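PDB 3KXW: saframycin Mx1 synthetase B from Legionella pneumophila subsp. pneumophila, which belongs to the ANL superfamily of AMP-binding proteins, is also named a fatty acid AMP ligase, and is bound in this model to 5'-O-[(S)-(dodecanoyloxy)(hydroxy)phosphoryl]adenosine. Local coordinates for residues K5-C10 with R18-H23; K27-F32 with M41-L46; E208-S213 with Q236-S241. One frame throughout, in Å; residues are numbered along the deposited sequence.

Contact 1. Residues K5-C10 with R18-H23; sequences KEYLQC and RLRALH
Tyr7 reaches from the short helix 5-8 across to helix 13-23, and its ring meets Leu19, Arg20 and His23. On one face lies the guanidinium of Arg20, nearly parallel to the ring with the planes 25° apart. The Arg20 CZ to Tyr7 ring centroid distance is 3.9 Å, only 15° off the ring normal, which makes this both a stack and a cation-pi pair. The aliphatic part of Arg20 joins in, since its CG comes within 3.4 Å of Tyr7 CE1. A chain extended from CG to NE carries the guanidinium back along the ring, although the Arg20 side chain does not start out toward the short helix. Its NH2 is also bonded to the carbonyl oxygen of Tyr232, a second hold that fixes the flat group against the tyrosine.

The hydroxyl end of Tyr7 meets His23 differently. Here the tyrosine edge points at the imidazole face, an inclined edge-to-face pair with planes at 55°, and Tyr7 OH stands 3.4 Å from His23 CG. A weak bond from His23 ND1 to Leu19 O, 3.3 Å long, helps set the imidazole. At the edge of the imidazole, near its plane, Glu6 OE2 comes within 3.2 Å of His23 CE1, but no hydrogen bond links the carboxylate to the imidazole.

Leu19 fills the angle between Glu6 and Tyr7. Its CD2 lies 3.5 Å from Glu6 CG, the two side chains crossing at about a right angle, and its CG lies 3.6 Å from Tyr7 CE1. No hydrogen bond crosses between the segments, so their joint is made by side-chain packing: two consecutive N-terminal helices meeting through an aromatic residue held in an arginine-tyrosine cation-pi stack.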
loop_
_atom_site.group_PDB
_atom_site.type_symbol
_atom_site.label_atom_id
_atom_site.label_comp_id
_atom_site.label_asym_id
_atom_site.label_seq_id
_atom_site.Cartn_x
_atom_site.Cartn_y
_atom_site.Cartn_z
ATOM N N LYS A 5 29.656 8.068 -1.560
ATOM C CA LYS A 5 29.952 8.146 -0.130
ATOM C C LYS A 5 29.409 9.400 0.534
ATOM O O LYS A 5 28.929 9.355 1.664
ATOM C CB LYS A 5 31.457 8.014 0.138
ATOM C CG LYS A 5 32.003 6.613 -0.120
ATOM C CD LYS A 5 31.197 5.532 0.619
ATOM C CE LYS A 5 31.333 5.660 2.136
ATOM N NZ LYS A 5 31.073 4.365 2.831
ATOM N N GLU A 6 29.487 10.521 -0.170
ATOM C CA GLU A 6 29.002 11.788 0.364
ATOM C C GLU A 6 27.506 11.692 0.752
ATOM O O GLU A 6 27.067 12.248 1.770
ATOM C CB GLU A 6 29.268 12.896 -0.670
ATOM C CG GLU A 6 29.570 14.292 -0.101
ATOM C CD GLU A 6 30.213 15.230 -1.137
ATOM O OE1 GLU A 6 31.232 14.821 -1.764
ATOM O OE2 GLU A 6 29.709 16.380 -1.328
ATOM N N TYR A 7 26.723 10.957 -0.035
ATOM C CA TYR A 7 25.311 10.771 0.308
ATOM C C TYR A 7 25.091 9.794 1.478
ATOM O O TYR A 7 24.179 9.978 2.311
ATOM C CB TYR A 7 24.504 10.327 -0.922
ATOM C CG TYR A 7 24.613 11.293 -2.082
ATOM C CD1 TYR A 7 24.208 12.614 -1.944
ATOM C CD2 TYR A 7 25.138 10.890 -3.308
ATOM C CE1 TYR A 7 24.308 13.505 -2.985
ATOM C CE2 TYR A 7 25.247 11.781 -4.358
ATOM C CZ TYR A 7 24.818 13.084 -4.188
ATOM O OH TYR A 7 24.900 13.990 -5.209
ATOM N N LEU A 8 25.916 8.753 1.543
ATOM C CA LEU A 8 25.827 7.788 2.640
ATOM C C LEU A 8 26.079 8.459 3.978
ATOM O O LEU A 8 25.584 8.011 5.018
ATOM C CB LEU A 8 26.817 6.635 2.425
ATOM C CG LEU A 8 26.421 5.658 1.311
ATOM C CD1 LEU A 8 27.440 4.515 1.120
ATOM C CD2 LEU A 8 25.030 5.106 1.589
ATOM N N GLN A 9 26.837 9.550 3.945
ATOM C CA GLN A 9 27.244 10.234 5.162
ATOM C C GLN A 9 26.160 11.162 5.718
ATOM O O GLN A 9 26.225 11.577 6.880
ATOM C CB GLN A 9 28.561 10.990 4.930
ATOM C CG GLN A 9 29.785 10.050 4.809
ATOM C CD GLN A 9 31.043 10.744 4.257
ATOM O OE1 GLN A 9 31.058 11.959 4.041
ATOM N NE2 GLN A 9 32.095 9.962 4.016
ATOM N N CYS A 10 25.156 11.476 4.904
ATOM C CA CYS A 10 24.108 12.397 5.332
ATOM C C CYS A 10 23.291 11.766 6.444
ATOM O O CYS A 10 23.079 10.560 6.454
ATOM C CB CYS A 10 23.184 12.773 4.162
ATOM S SG CYS A 10 23.948 13.777 2.887
ATOM N N ARG A 18 19.359 18.133 -0.362
ATOM C CA ARG A 18 20.158 19.366 -0.472
ATOM C C ARG A 18 21.431 19.142 -1.287
ATOM O O ARG A 18 21.777 19.962 -2.133
ATOM C CB ARG A 18 20.539 19.927 0.906
ATOM C CG ARG A 18 19.385 20.635 1.649
ATOM C CD ARG A 18 19.822 21.226 3.009
ATOM N NE ARG A 18 20.958 22.169 2.900
ATOM C CZ ARG A 18 22.208 21.904 3.287
ATOM N NH1 ARG A 18 22.522 20.723 3.819
ATOM N NH2 ARG A 18 23.166 22.827 3.157
ATOM N N LEU A 19 22.129 18.044 -1.005
ATOM C CA LEU A 19 23.402 17.751 -1.655
ATOM C C LEU A 19 23.214 17.360 -3.117
ATOM O O LEU A 19 23.952 17.807 -3.992
ATOM C CB LEU A 19 24.159 16.666 -0.902
ATOM C CG LEU A 19 25.599 16.446 -1.372
ATOM C CD1 LEU A 19 26.402 17.734 -1.242
ATOM C CD2 LEU A 19 26.268 15.322 -0.558
ATOM N N ARG A 20 22.223 16.524 -3.387
ATOM C CA ARG A 20 21.902 16.212 -4.772
ATOM C C ARG A 20 21.581 17.460 -5.590
ATOM O O ARG A 20 21.947 17.537 -6.758
ATOM C CB ARG A 20 20.758 15.213 -4.857
ATOM C CG ARG A 20 21.205 13.811 -4.441
ATOM C CD ARG A 20 20.279 12.713 -4.932
ATOM N NE ARG A 20 20.745 11.402 -4.491
ATOM C CZ ARG A 20 21.725 10.695 -5.043
ATOM N NH1 ARG A 20 22.406 11.144 -6.101
ATOM N NH2 ARG A 20 22.033 9.515 -4.525
ATOM N N ALA A 21 20.857 18.398 -4.988
ATOM C CA ALA A 21 20.532 19.654 -5.679
ATOM C C ALA A 21 21.768 20.523 -5.997
ATOM O O ALA A 21 21.726 21.363 -6.907
ATOM C CB ALA A 21 19.491 20.440 -4.905
ATOM N N LEU A 22 22.854 20.316 -5.253
ATOM C CA LEU A 22 24.125 20.992 -5.561
ATOM C C LEU A 22 24.950 20.258 -6.605
ATOM O O LEU A 22 25.573 20.893 -7.456
ATOM C CB LEU A 22 24.978 21.159 -4.305
ATOM C CG LEU A 22 24.366 21.913 -3.148
ATOM C CD1 LEU A 22 25.405 22.071 -2.072
ATOM C CD2 LEU A 22 23.834 23.283 -3.621
ATOM N N HIS A 23 24.989 18.927 -6.521
ATOM C CA HIS A 23 25.782 18.123 -7.446
ATOM C C HIS A 23 25.107 18.028 -8.807
ATOM O O HIS A 23 25.778 17.974 -9.843
ATOM C CB HIS A 23 25.962 16.685 -6.939
ATOM C CG HIS A 23 27.019 16.516 -5.890
ATOM N ND1 HIS A 23 27.079 17.292 -4.752
ATOM C CD2 HIS A 23 28.016 15.608 -5.775
ATOM C CE1 HIS A 23 28.089 16.895 -3.999
ATOM N NE2 HIS A 23 28.675 15.874 -4.597
#

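Contact 2. Residues K27-F32 with M41-L46; sequences KKSCTF and MTYEQL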
loop_
_atom_site.group_PDB
_atom_site.type_symbol
_atom_site.label_atom_id
_atom_site.label_comp_id
_atom_site.label_asym_id
_atom_site.label_seq_id
_atom_site.Cartn_x
_atom_site.Cartn_y
_atom_site.Cartn_z
ATOM N N LYS A 27 19.139 17.413 -12.787
ATOM C CA LYS A 27 18.748 16.010 -12.883
ATOM C C LYS A 27 17.253 15.874 -12.575
ATOM O O LYS A 27 16.771 16.342 -11.542
ATOM C CB LYS A 27 19.574 15.131 -11.936
ATOM C CG LYS A 27 19.346 13.614 -12.086
ATOM C CD LYS A 27 20.123 12.788 -11.047
ATOM C CE LYS A 27 21.586 12.654 -11.417
ATOM N NZ LYS A 27 22.415 11.911 -10.397
ATOM N N LYS A 28 16.528 15.236 -13.480
ATOM C CA LYS A 28 15.105 14.971 -13.275
ATOM C C LYS A 28 14.912 14.079 -12.064
ATOM O O LYS A 28 15.571 13.065 -11.927
ATOM C CB LYS A 28 14.506 14.230 -14.477
ATOM C CG LYS A 28 14.661 14.924 -15.804
ATOM C CD LYS A 28 14.040 14.079 -16.944
ATOM C CE LYS A 28 14.143 14.791 -18.280
ATOM N NZ LYS A 28 13.668 16.202 -18.133
ATOM N N SER A 29 13.978 14.433 -11.197
ATOM C CA SER A 29 13.680 13.576 -10.061
ATOM C C SER A 29 12.302 12.924 -10.181
ATOM O O SER A 29 12.187 11.704 -10.311
ATOM C CB SER A 29 13.776 14.397 -8.763
ATOM O OG SER A 29 13.374 13.633 -7.655
ATOM N N CYS A 30 11.257 13.741 -10.153
ATOM C CA CYS A 30 9.895 13.223 -10.086
ATOM C C CYS A 30 9.071 13.696 -11.264
ATOM O O CYS A 30 9.081 14.883 -11.599
ATOM C CB CYS A 30 9.218 13.690 -8.788
ATOM S SG CYS A 30 9.875 12.873 -7.304
ATOM N N THR A 31 8.355 12.767 -11.879
ATOM C CA THR A 31 7.442 13.086 -12.958
ATOM C C THR A 31 6.068 12.537 -12.603
ATOM O O THR A 31 5.929 11.349 -12.259
ATOM C CB THR A 31 7.890 12.468 -14.311
ATOM O OG1 THR A 31 9.143 13.039 -14.735
ATOM C CG2 THR A 31 6.823 12.697 -15.409
ATOM N N PHE A 32 5.058 13.388 -12.706
ATOM C CA PHE A 32 3.677 12.945 -12.476
ATOM C C PHE A 32 2.836 13.099 -13.760
ATOM O O PHE A 32 2.926 14.115 -14.456
ATOM C CB PHE A 32 3.057 13.686 -11.280
ATOM C CG PHE A 32 1.805 13.053 -10.773
ATOM C CD1 PHE A 32 1.867 11.977 -9.896
ATOM C CD2 PHE A 32 0.563 13.499 -11.206
ATOM C CE1 PHE A 32 0.709 11.368 -9.440
ATOM C CE2 PHE A 32 -0.600 12.898 -10.761
ATOM C CZ PHE A 32 -0.526 11.832 -9.874
HETATM N N MSE A 41 9.852 17.567 -11.926
HETATM C CA MSE A 41 10.693 18.464 -11.135
HETATM C C MSE A 41 12.089 17.908 -10.984
HETATM O O MSE A 41 12.291 16.698 -10.845
HETATM C CB MSE A 41 10.085 18.805 -9.764
HETATM C CG MSE A 41 9.795 17.641 -8.860
HETATM SE SE MSE A 41 9.157 18.368 -7.124
HETATM C CE MSE A 41 8.689 20.163 -7.765
ATOM N N THR A 42 13.053 18.809 -11.058
ATOM C CA THR A 42 14.451 18.455 -10.928
ATOM C C THR A 42 14.813 18.493 -9.449
ATOM O O THR A 42 14.007 18.918 -8.632
ATOM C CB THR A 42 15.321 19.470 -11.660
ATOM O OG1 THR A 42 15.118 20.755 -11.073
ATOM C CG2 THR A 42 14.928 19.533 -13.143
ATOM N N TYR A 43 16.019 18.040 -9.096
ATOM C CA TYR A 43 16.471 18.180 -7.708
ATOM C C TYR A 43 16.529 19.644 -7.260
ATOM O O TYR A 43 16.102 19.988 -6.162
ATOM C CB TYR A 43 17.815 17.482 -7.504
ATOM C CG TYR A 43 17.650 16.003 -7.220
ATOM C CD1 TYR A 43 17.747 15.065 -8.229
ATOM C CD2 TYR A 43 17.382 15.560 -5.950
ATOM C CE1 TYR A 43 17.578 13.711 -7.968
ATOM C CE2 TYR A 43 17.218 14.210 -5.673
ATOM C CZ TYR A 43 17.320 13.293 -6.693
ATOM O OH TYR A 43 17.133 11.950 -6.430
ATOM N N GLU A 44 17.043 20.523 -8.116
ATOM C CA GLU A 44 17.079 21.940 -7.749
ATOM C C GLU A 44 15.684 22.419 -7.374
ATOM O O GLU A 44 15.503 23.118 -6.379
ATOM C CB GLU A 44 17.639 22.780 -8.898
ATOM C CG GLU A 44 17.540 24.282 -8.706
ATOM C CD GLU A 44 18.167 25.020 -9.870
ATOM O OE1 GLU A 44 17.439 25.365 -10.816
ATOM O OE2 GLU A 44 19.398 25.220 -9.857
ATOM N N GLN A 45 14.695 22.049 -8.173
ATOM C CA GLN A 45 13.317 22.501 -7.928
ATOM C C GLN A 45 12.719 21.906 -6.647
ATOM O O GLN A 45 12.105 22.613 -5.828
ATOM C CB GLN A 45 12.420 22.165 -9.120
ATOM C CG GLN A 45 12.708 22.976 -10.387
ATOM C CD GLN A 45 11.832 22.533 -11.554
ATOM O OE1 GLN A 45 11.819 21.360 -11.923
ATOM N NE2 GLN A 45 11.092 23.480 -12.136
ATOM N N LEU A 46 12.887 20.598 -6.485
ATOM C CA LEU A 46 12.401 19.927 -5.290
ATOM C C LEU A 46 12.973 20.576 -4.019
ATOM O O LEU A 46 12.249 20.898 -3.074
ATOM C CB LEU A 46 12.771 18.444 -5.371
ATOM C CG LEU A 46 12.384 17.540 -4.211
ATOM C CD1 LEU A 46 10.878 17.565 -3.981
ATOM C CD2 LEU A 46 12.905 16.103 -4.426
HETATM O O HOH W 1 14.827 11.395 -7.877
#
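The Tyr43 ring carries Ser29 on one face: Ser29 CB sits 4.1 Å from the ring centroid and 18° off its normal, a CH-pi contact displaced toward the CE1 side. The aliphatic chain of Lys27 runs beside the ring in the same direction, its CD 4.1 Å from Tyr43 CE1. At the far end of the ring, a water donates to Tyr43 OH and also bonds Ser29 OG. Tyr43 OH is further bonded to the carbonyl oxygen of Ile231 in helix 220-233. With OG anti to the backbone N (chi1 175°), Ser29 can meet this water while its CB stays over the ring.

The backbones explain how these groups come together. Met41 O, a selenomethionine carbonyl, accepts two N-H groups in its carbonyl plane: Ser29 N at 2.8 Å and Cys30 N at 3.2 Å. The return bond, Met41 N to Cys30 O, is 2.8 Å. Two residues thus face one, and the register slips by one between Lys28 and Cys30. Beyond the slip, Cys30 CB packs on Met41 CG at 4.0 Å. On the other side of it, Tyr43 N donates to Lys27 O at 3.1 Å, carrying the pairing into the first turn of the helix.

That turn is held by reciprocal bonds: Gln45 N donates to Thr42 OG1, and Thr42 N donates to Gln45 OE1 at 3.0 Å. The geometry is that of a beta hairpin interrupted by a classic bulge, whose second strand passes straight into helix 43-59 through a capping box.

Contact 3. Residues E208-S213 with Q236-S241; sequences ETIIFS and QAIMMS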
loop_
_atom_site.group_PDB
_atom_site.type_symbol
_atom_site.label_atom_id
_atom_site.label_comp_id
_atom_site.label_asym_id
_atom_site.label_seq_id
_atom_site.Cartn_x
_atom_site.Cartn_y
_atom_site.Cartn_z
ATOM N N GLU A 208 20.868 3.223 -14.378
ATOM C CA GLU A 208 19.916 2.956 -15.444
ATOM C C GLU A 208 18.487 2.873 -14.859
ATOM O O GLU A 208 17.496 2.915 -15.594
ATOM C CB GLU A 208 20.287 1.647 -16.124
ATOM C CG GLU A 208 19.657 1.427 -17.473
ATOM C CD GLU A 208 20.147 0.134 -18.113
ATOM O OE1 GLU A 208 21.370 -0.181 -17.997
ATOM O OE2 GLU A 208 19.308 -0.567 -18.717
ATOM N N THR A 209 18.387 2.764 -13.538
ATOM C CA THR A 209 17.096 2.445 -12.913
ATOM C C THR A 209 16.068 3.537 -13.159
ATOM O O THR A 209 16.370 4.726 -13.016
ATOM C CB THR A 209 17.240 2.249 -11.391
ATOM O OG1 THR A 209 18.120 1.143 -11.126
ATOM C CG2 THR A 209 15.873 2.000 -10.747
ATOM N N ILE A 210 14.855 3.143 -13.533
ATOM C CA ILE A 210 13.743 4.078 -13.595
ATOM C C ILE A 210 12.543 3.438 -12.900
ATOM O O ILE A 210 12.151 2.326 -13.207
ATOM C CB ILE A 210 13.401 4.447 -15.044
ATOM C CG1 ILE A 210 14.590 5.212 -15.662
ATOM C CG2 ILE A 210 12.118 5.286 -15.112
ATOM C CD1 ILE A 210 14.346 5.667 -17.082
ATOM N N ILE A 211 11.963 4.135 -11.938
ATOM C CA ILE A 211 10.832 3.539 -11.253
ATOM C C ILE A 211 9.524 4.094 -11.785
ATOM O O ILE A 211 9.386 5.306 -11.961
ATOM C CB ILE A 211 10.935 3.772 -9.734
ATOM C CG1 ILE A 211 12.210 3.107 -9.185
ATOM C CG2 ILE A 211 9.663 3.296 -9.030
ATOM C CD1 ILE A 211 12.457 3.378 -7.687
ATOM N N PHE A 212 8.562 3.225 -12.056
ATOM C CA PHE A 212 7.216 3.713 -12.344
ATOM C C PHE A 212 6.281 3.310 -11.205
ATOM O O PHE A 212 6.393 2.206 -10.675
ATOM C CB PHE A 212 6.667 3.204 -13.681
ATOM C CG PHE A 212 5.352 3.801 -14.011
ATOM C CD1 PHE A 212 5.290 5.013 -14.697
ATOM C CD2 PHE A 212 4.172 3.254 -13.506
ATOM C CE1 PHE A 212 4.065 5.615 -14.941
ATOM C CE2 PHE A 212 2.959 3.865 -13.744
ATOM C CZ PHE A 212 2.899 5.054 -14.461
ATOM N N SER A 213 5.376 4.193 -10.819
ATOM C CA SER A 213 4.420 3.827 -9.792
ATOM C C SER A 213 3.063 4.458 -9.979
ATOM O O SER A 213 2.977 5.646 -10.252
ATOM C CB SER A 213 4.967 4.201 -8.424
ATOM O OG SER A 213 4.088 3.773 -7.391
ATOM N N GLN A 236 15.073 8.420 -11.273
ATOM C CA GLN A 236 13.771 8.980 -11.664
ATOM C C GLN A 236 12.586 8.193 -11.095
ATOM O O GLN A 236 12.589 6.955 -11.108
ATOM C CB GLN A 236 13.632 9.037 -13.180
ATOM C CG GLN A 236 14.406 10.153 -13.863
ATOM C CD GLN A 236 13.962 10.320 -15.297
ATOM O OE1 GLN A 236 14.618 9.844 -16.232
ATOM N NE2 GLN A 236 12.845 10.998 -15.479
ATOM N N ALA A 237 11.581 8.917 -10.595
ATOM C CA ALA A 237 10.307 8.324 -10.203
ATOM C C ALA A 237 9.260 8.843 -11.183
ATOM O O ALA A 237 9.093 10.063 -11.330
ATOM C CB ALA A 237 9.946 8.729 -8.753
ATOM N N ILE A 238 8.588 7.943 -11.894
ATOM C CA ILE A 238 7.548 8.366 -12.829
ATOM C C ILE A 238 6.223 7.841 -12.325
ATOM O O ILE A 238 6.112 6.645 -12.052
ATOM C CB ILE A 238 7.772 7.771 -14.263
ATOM C CG1 ILE A 238 9.217 7.983 -14.722
ATOM C CG2 ILE A 238 6.725 8.343 -15.255
ATOM C CD1 ILE A 238 9.560 9.349 -15.026
HETATM N N MSE A 239 5.222 8.709 -12.183
HETATM C CA MSE A 239 4.039 8.329 -11.415
HETATM C C MSE A 239 2.695 8.739 -12.028
HETATM O O MSE A 239 2.601 9.687 -12.793
HETATM C CB MSE A 239 4.128 8.922 -10.008
HETATM C CG MSE A 239 5.295 8.389 -9.186
HETATM SE SE MSE A 239 5.654 9.665 -7.726
HETATM C CE MSE A 239 6.473 11.101 -8.817
HETATM N N MSE A 240 1.659 8.006 -11.653
HETATM C CA MSE A 240 0.299 8.451 -11.871
HETATM C C MSE A 240 -0.524 8.043 -10.655
HETATM O O MSE A 240 -0.023 7.352 -9.747
HETATM C CB MSE A 240 -0.280 7.822 -13.137
HETATM C CG MSE A 240 -0.510 6.325 -13.028
HETATM SE SE MSE A 240 -1.160 5.591 -14.734
HETATM C CE MSE A 240 -1.244 3.716 -14.202
ATOM N N SER A 241 -1.789 8.445 -10.632
ATOM C CA SER A 241 -2.646 8.135 -9.492
ATOM C C SER A 241 -3.253 6.728 -9.558
ATOM O O SER A 241 -3.404 6.156 -10.631
ATOM C CB SER A 241 -3.775 9.154 -9.400
ATOM O OG SER A 241 -4.671 8.984 -10.486
HETATM O O HOH W 2 16.897 7.356 -13.268
#
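Phe212 lays its ring over the backbone of the neighbouring strand, with Ile238 O beneath one face and only 3.2 Å from Phe212 CD1. CG stands anti to the backbone N (chi1 -175°), which turns the ring across the strand pair and lets it fill the hollow between Ile238 and Met240. Ile238 CG2 forms one wall of that hollow, 3.7 Å from Phe212 CD1, the two side chains crossing at about a right angle. The other wall is the selenomethionine Met240, whose CG lies 3.9 Å from Phe212 CZ. Its selenium lies at the ring edge, 86° off the normal, a Met-aromatic contact. On the same face of the sheet, Ile238 also presents CG1 to Ile210 CG2, so its two branches fit between Ile210 and Phe212.

Strands 210-213 and 236-239 run parallel, 23° from exact alignment, and helix 220-233 connects them as a beta-alpha-beta crossover. The helix covers the face bearing Ile211, Ser213, Ala237 and Met239: Pro230 packs on Ile211 and Ala237, and Ile227 on Met239. The small Ala237 stands beside Ile211, whose side chain is about 4 Å from the bound 5'-O-[(S)-(dodecanoyloxy)(hydroxy)phosphoryl]adenosine.

Between these faces the main chains alternate as donor and acceptor. Ile211 N bonds Gln236 O, and Ile238 N bonds Ile211 O at 2.8 Å. Ser213 N then takes Ile238 O, also at 2.8 Å, and Met240 N reaches Ser213 O. At the opening of the pair, a water receives the N-H of Gln236 and donates to Thr209 O at 2.7 Å, bridging the two chains.

How the contacts relate
Contacts 2 and 3 are buried and belong to one sheet, where strand 28-34 lies between 37-42 and 236-239. Thr31 joins them, with probable backbone hydrogen bonds to Ala237 and Met239. Both rely on main-chain pairing, but contact 2 is antiparallel and bulged, whereas contact 3 is parallel. Contact 1 is only partly buried, its centre about 29 Å from the centre of the chain, against about 16 Å for that of contact 3, and unites helices solely through side chains. It nevertheless packs directly on contact 2, where Arg20 CD approaches Tyr43 CE2 to 3.5 Å. Helix 220-233 touches all three contacts, contact 1 through Tyr232, while the bound ligand lies much nearer contact 3 than contact 2.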